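Local atomic coordinates of protein YgiW (Escherichia coli, PDB entry 1NNX), a protein that is of unknown function but belongs to the bacterial OB-fold (BOF) family and is a periplasmic protein made with a signal peptide. Residues G44-R49 / I64-D69; Y55-A60 / D82-Q87. One frame throughout, in Å; residues are numbered along the deposited sequence. Where two conformers were deposited one is given.

Contact 1 of 2, residues G44-R49 / I64-D69; sequences GNIVER and INVDID
The methyl group at the end of I46 meets those of V66 and I68 inside an OB fold, and the three illustrate how a strongly curled sheet builds its core from strands that are not neighbours. Strands 38-51 and 62-67 flank strand 54-59, and each is antiparallel to it. Across the contact they run the same way and share no hydrogen bond; I46 and V66, the nearest pair, have their CA atoms 8.8 Å apart. The backbone bonding goes instead to the strand between them: N45 pairs with K58, V47 with V56, and I64 with F57. What joins the outer two is apolar packing: V66 and I68 point toward strand 38-51, and I46 bends to meet them in the interior.

The tight part is small, with only 83 Å² buried in all. I46 sends CG1 opposite its carbonyl carbon (chi1 -70°), and a second bend at chi2, -65°, brings CD1 round to the other segment. There it crosses the valine branch at a slant, with I46 CD1 3.7 Å from V66 CG2. I68, by contrast, is extended at chi2 and reaches I46 end to end. Both isoleucines were modelled in two conformers, so the exact placing of their ends, against V66 as well as each other, is doubtful and holds for the given pair alone. F57 covers part of I46 and V66, while V101 of strand 96-106 backs V66 and I68.

The solvent side is looser. V47, E48 and R49 are exposed, and R49 turns to the nearby hairpin, where NE makes a weak hydrogen bond to S51 O and NH2 a long, weak ion pair with D52. Back in the core, one methyl serves both partners: I46 CD1 lies 3.9 Å from I68 CD1.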
loop_
_atom_site.group_PDB
_atom_site.type_symbol
_atom_site.label_atom_id
_atom_site.label_comp_id
_atom_site.label_asym_id
_atom_site.label_seq_id
_atom_site.Cartn_x
_atom_site.Cartn_y
_atom_site.Cartn_z
ATOM N N GLY A 44 5.568 6.168 -2.297
ATOM C CA GLY A 44 6.849 5.542 -2.497
ATOM C C GLY A 44 6.905 4.965 -3.874
ATOM O O GLY A 44 6.355 5.526 -4.812
ATOM N N ASN A 45 7.627 3.882 -3.985
ATOM C CA ASN A 45 7.836 3.249 -5.278
ATOM C C ASN A 45 7.548 1.762 -5.252
ATOM O O ASN A 45 7.861 1.048 -4.256
ATOM C CB ASN A 45 9.306 3.466 -5.677
ATOM C CG ASN A 45 9.668 4.987 -5.766
ATOM O OD1 ASN A 45 9.979 5.583 -4.754
ATOM N ND2 ASN A 45 9.552 5.574 -6.902
ATOM N N ILE A 46 6.943 1.287 -6.344
ATOM C CA ILE A 46 6.720 -0.163 -6.515
ATOM C C ILE A 46 8.040 -0.635 -7.187
ATOM O O ILE A 46 8.349 -0.193 -8.317
ATOM C CB ILE A 46 5.531 -0.446 -7.434
ATOM C CG1 ILE A 46 4.191 -0.057 -6.715
ATOM C CG2 ILE A 46 5.360 -2.002 -7.560
ATOM C CD1 ILE A 46 3.767 -0.824 -5.470
ATOM N N VAL A 47 8.793 -1.482 -6.508
ATOM C CA VAL A 47 10.112 -1.895 -7.009
ATOM C C VAL A 47 10.242 -3.307 -7.525
ATOM O O VAL A 47 11.254 -3.576 -8.154
ATOM C CB VAL A 47 11.207 -1.615 -5.944
ATOM C CG1 VAL A 47 11.185 -0.126 -5.582
ATOM C CG2 VAL A 47 10.987 -2.414 -4.664
ATOM N N GLU A 48 9.252 -4.177 -7.305
ATOM C CA GLU A 48 9.336 -5.568 -7.800
ATOM C C GLU A 48 7.974 -6.199 -7.717
ATOM O O GLU A 48 7.136 -5.871 -6.838
ATOM C CB GLU A 48 10.360 -6.326 -6.945
ATOM C CG GLU A 48 10.614 -7.765 -7.334
ATOM C CD GLU A 48 11.673 -8.435 -6.456
ATOM O OE1 GLU A 48 11.606 -8.334 -5.200
ATOM O OE2 GLU A 48 12.553 -9.101 -7.040
ATOM N N ARG A 49 7.700 -7.091 -8.675
ATOM C CA ARG A 49 6.472 -7.858 -8.622
ATOM C C ARG A 49 6.908 -9.220 -8.059
ATOM O O ARG A 49 7.851 -9.850 -8.578
ATOM C CB ARG A 49 5.898 -8.022 -10.039
ATOM C CG ARG A 49 4.623 -8.855 -10.043
ATOM C CD ARG A 49 3.962 -8.761 -11.395
ATOM N NE ARG A 49 2.596 -9.271 -11.353
ATOM C CZ ARG A 49 1.758 -9.185 -12.378
ATOM N NH1 ARG A 49 2.153 -8.633 -13.495
ATOM N NH2 ARG A 49 0.513 -9.613 -12.273
ATOM N N ILE A 64 7.308 -2.985 2.141
ATOM C CA ILE A 64 6.173 -3.763 2.586
ATOM C C ILE A 64 5.553 -4.354 1.339
ATOM O O ILE A 64 5.617 -3.746 0.227
ATOM C CB ILE A 64 5.139 -2.884 3.337
ATOM C CG1 ILE A 64 4.077 -3.776 3.995
ATOM C CG2 ILE A 64 4.503 -1.802 2.393
ATOM C CD1 ILE A 64 3.141 -2.955 4.937
ATOM N N ASN A 65 4.926 -5.508 1.501
ATOM C CA ASN A 65 4.277 -6.118 0.336
ATOM C C ASN A 65 2.879 -5.510 0.173
ATOM O O ASN A 65 2.217 -5.230 1.166
ATOM C CB ASN A 65 4.149 -7.648 0.529
ATOM C CG ASN A 65 5.490 -8.329 0.558
ATOM O OD1 ASN A 65 6.479 -7.831 -0.010
ATOM N ND2 ASN A 65 5.529 -9.518 1.196
ATOM N N VAL A 66 2.469 -5.303 -1.069
ATOM C CA VAL A 66 1.166 -4.718 -1.362
ATOM C C VAL A 66 0.432 -5.583 -2.408
ATOM O O VAL A 66 1.039 -6.150 -3.339
ATOM C CB VAL A 66 1.273 -3.255 -1.847
ATOM C CG1 VAL A 66 1.991 -2.392 -0.736
ATOM C CG2 VAL A 66 2.057 -3.113 -3.145
ATOM N N ASP A 67 -0.858 -5.745 -2.196
ATOM C CA ASP A 67 -1.697 -6.526 -3.140
ATOM C C ASP A 67 -2.445 -5.555 -4.022
ATOM O O ASP A 67 -3.252 -4.782 -3.530
ATOM C CB ASP A 67 -2.673 -7.403 -2.346
ATOM C CG ASP A 67 -3.698 -8.167 -3.236
ATOM O OD1 ASP A 67 -4.273 -9.152 -2.712
ATOM O OD2 ASP A 67 -3.954 -7.799 -4.411
ATOM N N ILE A 68 -2.169 -5.603 -5.324
ATOM C CA ILE A 68 -2.781 -4.700 -6.321
ATOM C C ILE A 68 -3.449 -5.557 -7.408
ATOM O O ILE A 68 -2.750 -6.210 -8.166
ATOM C CB ILE A 68 -1.743 -3.829 -6.982
ATOM C CG1 ILE A 68 -0.970 -3.017 -5.916
ATOM C CG2 ILE A 68 -2.433 -2.888 -7.908
ATOM C CD1 ILE A 68 0.239 -2.256 -6.434
ATOM N N ASP A 69 -4.763 -5.590 -7.357
ATOM C CA ASP A 69 -5.543 -6.353 -8.376
ATOM C C ASP A 69 -5.348 -5.674 -9.705
ATOM O O ASP A 69 -5.141 -4.465 -9.837
ATOM C CB ASP A 69 -7.018 -6.315 -8.016
ATOM C CG ASP A 69 -7.890 -7.202 -8.940
ATOM O OD1 ASP A 69 -7.985 -8.430 -8.674
ATOM O OD2 ASP A 69 -8.471 -6.671 -9.929
#

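Contact 2 of 2, residues Y55-A60 / D82-Q87; sequences YVFKDA and DTVEIQ
With chi1 at -180° the F57 ring extends away from its own amide nitrogen, while I86 places CG1 between N and the carbonyl carbon (chi1 57°), and these two choices set an aromatic face against a methyl group. Beyond CG1 the isoleucine continues extended, so that CD1 arrives almost exactly above the middle of the ring. I86 CD1 lies 3.7 Å from the centroid of the F57 ring and only 9° from its normal, a well-centred CH-pi contact. V84 takes the other kind of place around a phenyl group: its CG2 sits near the ring plane at the edge, 3.9 Å from F57 CE1. One ring thus receives two aliphatic partners from strand 84-93, one over a face and one at the edge, and none of the grip is polar. All three residues are buried, and the 141 Å² they cover belongs to the hydrophobic interior of the OB fold.

Two polar side chains of these segments bind to other parts of the fold: E85 forms a salt bridge with R43 of strand 38-51, and D59 accepts a hydrogen bond from the backbone N of V28 at the start of helix 28-31. Within the sheet, strand 38-51 stands between strands 54-59 and 84-93; V66 of strand 62-67 touches both F57 and I86, and I104 of strand 96-106 packs on V84 and I86.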
loop_
_atom_site.group_PDB
_atom_site.type_symbol
_atom_site.label_atom_id
_atom_site.label_comp_id
_atom_site.label_asym_id
_atom_site.label_seq_id
_atom_site.Cartn_x
_atom_site.Cartn_y
_atom_site.Cartn_z
ATOM N N TYR A 55 3.242 -7.226 -4.842
ATOM C CA TYR A 55 4.360 -6.355 -5.176
ATOM C C TYR A 55 5.098 -5.856 -3.987
ATOM O O TYR A 55 4.539 -5.849 -2.906
ATOM C CB TYR A 55 3.854 -5.140 -5.973
ATOM C CG TYR A 55 3.092 -5.441 -7.261
ATOM C CD1 TYR A 55 3.742 -5.366 -8.498
ATOM C CD2 TYR A 55 1.763 -5.824 -7.211
ATOM C CE1 TYR A 55 3.045 -5.674 -9.708
ATOM C CE2 TYR A 55 1.045 -6.134 -8.403
ATOM C CZ TYR A 55 1.703 -6.056 -9.632
ATOM O OH TYR A 55 1.010 -6.401 -10.787
ATOM N N VAL A 56 6.339 -5.434 -4.196
ATOM C CA VAL A 56 7.102 -4.827 -3.090
ATOM C C VAL A 56 7.059 -3.298 -3.238
ATOM O O VAL A 56 7.360 -2.753 -4.304
ATOM C CB VAL A 56 8.574 -5.258 -3.105
ATOM C CG1 VAL A 56 9.356 -4.624 -1.897
ATOM C CG2 VAL A 56 8.636 -6.839 -2.915
ATOM N N PHE A 57 6.628 -2.631 -2.173
ATOM C CA PHE A 57 6.523 -1.170 -2.137
ATOM C C PHE A 57 7.597 -0.651 -1.171
ATOM O O PHE A 57 7.715 -1.127 -0.067
ATOM C CB PHE A 57 5.126 -0.825 -1.641
ATOM C CG PHE A 57 4.883 0.643 -1.568
ATOM C CD1 PHE A 57 4.488 1.387 -2.660
ATOM C CD2 PHE A 57 5.025 1.277 -0.339
ATOM C CE1 PHE A 57 4.201 2.774 -2.519
ATOM C CE2 PHE A 57 4.740 2.646 -0.214
ATOM C CZ PHE A 57 4.325 3.360 -1.315
ATOM N N LYS A 58 8.334 0.359 -1.611
ATOM C CA LYS A 58 9.425 0.928 -0.799
ATOM C C LYS A 58 9.306 2.431 -0.651
ATOM O O LYS A 58 8.961 3.138 -1.563
ATOM C CB LYS A 58 10.742 0.559 -1.472
ATOM C CG LYS A 58 12.023 1.021 -0.794
ATOM C CD LYS A 58 13.181 0.669 -1.698
ATOM C CE LYS A 58 14.535 0.971 -1.105
ATOM N NZ LYS A 58 15.603 0.381 -1.964
ATOM N N ASP A 59 9.555 2.877 0.561
ATOM C CA ASP A 59 9.664 4.344 0.825
ATOM C C ASP A 59 10.967 4.476 1.604
ATOM O O ASP A 59 11.706 3.522 1.842
ATOM C CB ASP A 59 8.449 5.016 1.495
ATOM C CG ASP A 59 8.261 4.726 2.953
ATOM O OD1 ASP A 59 9.095 4.029 3.562
ATOM O OD2 ASP A 59 7.244 5.240 3.499
ATOM N N ALA A 60 11.306 5.717 1.977
ATOM C CA ALA A 60 12.553 5.882 2.704
ATOM C C ALA A 60 12.696 5.129 4.038
ATOM O O ALA A 60 13.814 4.946 4.528
ATOM C CB ALA A 60 12.755 7.361 2.962
ATOM N N ASP A 82 8.812 5.772 -10.796
ATOM C CA ASP A 82 7.652 6.578 -10.538
ATOM C C ASP A 82 7.283 6.647 -9.086
ATOM O O ASP A 82 7.255 5.631 -8.400
ATOM C CB ASP A 82 6.476 6.016 -11.291
ATOM C CG ASP A 82 6.686 6.058 -12.794
ATOM O OD1 ASP A 82 6.215 5.136 -13.484
ATOM O OD2 ASP A 82 7.319 7.029 -13.279
ATOM N N THR A 83 7.099 7.849 -8.589
ATOM C CA THR A 83 6.593 7.949 -7.227
ATOM C C THR A 83 5.106 7.741 -7.359
ATOM O O THR A 83 4.423 8.300 -8.245
ATOM C CB THR A 83 6.812 9.322 -6.620
ATOM O OG1 THR A 83 8.208 9.595 -6.608
ATOM C CG2 THR A 83 6.186 9.370 -5.202
ATOM N N VAL A 84 4.573 6.901 -6.485
ATOM C CA VAL A 84 3.122 6.639 -6.481
ATOM C C VAL A 84 2.519 6.784 -5.112
ATOM O O VAL A 84 3.236 6.686 -4.053
ATOM C CB VAL A 84 2.733 5.178 -6.964
ATOM C CG1 VAL A 84 3.118 5.005 -8.440
ATOM C CG2 VAL A 84 3.383 4.128 -6.082
ATOM N N GLU A 85 1.252 7.127 -5.098
ATOM C CA GLU A 85 0.541 7.186 -3.862
ATOM C C GLU A 85 -0.441 5.972 -3.846
ATOM O O GLU A 85 -1.205 5.766 -4.815
ATOM C CB GLU A 85 -0.263 8.457 -3.551
ATOM C CG GLU A 85 -1.045 8.475 -2.219
ATOM C CD GLU A 85 -1.817 9.768 -2.026
ATOM O OE1 GLU A 85 -1.171 10.743 -1.584
ATOM O OE2 GLU A 85 -3.032 9.783 -2.345
ATOM N N ILE A 86 -0.460 5.187 -2.785
ATOM C CA ILE A 86 -1.396 4.083 -2.652
ATOM C C ILE A 86 -2.262 4.291 -1.440
ATOM O O ILE A 86 -1.827 4.893 -0.448
ATOM C CB ILE A 86 -0.722 2.697 -2.560
ATOM C CG1 ILE A 86 0.284 2.618 -1.378
ATOM C CG2 ILE A 86 -0.021 2.387 -3.928
ATOM C CD1 ILE A 86 0.957 1.258 -1.207
ATOM N N GLN A 87 -3.512 3.871 -1.528
ATOM C CA GLN A 87 -4.458 3.927 -0.431
ATOM C C GLN A 87 -5.073 2.547 -0.312
ATOM O O GLN A 87 -5.405 1.924 -1.341
ATOM C CB GLN A 87 -5.559 4.978 -0.652
ATOM C CG GLN A 87 -4.992 6.386 -0.815
ATOM C CD GLN A 87 -6.062 7.480 -0.887
ATOM O OE1 GLN A 87 -5.782 8.601 -1.336
ATOM N NE2 GLN A 87 -7.256 7.177 -0.444
#

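Followed from the N terminus, the chain lays down 44-49, then 55-60, then 64-69 and finally 82-87, so the two contacts cross rather than nest. Contact 1 closes over 14 residues, which include the whole of strand 54-59, whose F57 then belongs to contact 2. That second closure spans 21 residues and brings in strand 84-93. With centres about 6 Å apart, the contacts adjoin in the interior, where G44 N lies 3.2 Å from F57 CZ. Strand pairing links them too, through a probable hydrogen bond of 2.8 Å between E48 O and V56 N. Together they tie the meander of strands 38-51, 54-59 and 62-67 to the strand that pairs with 38-51 and closes the sheet.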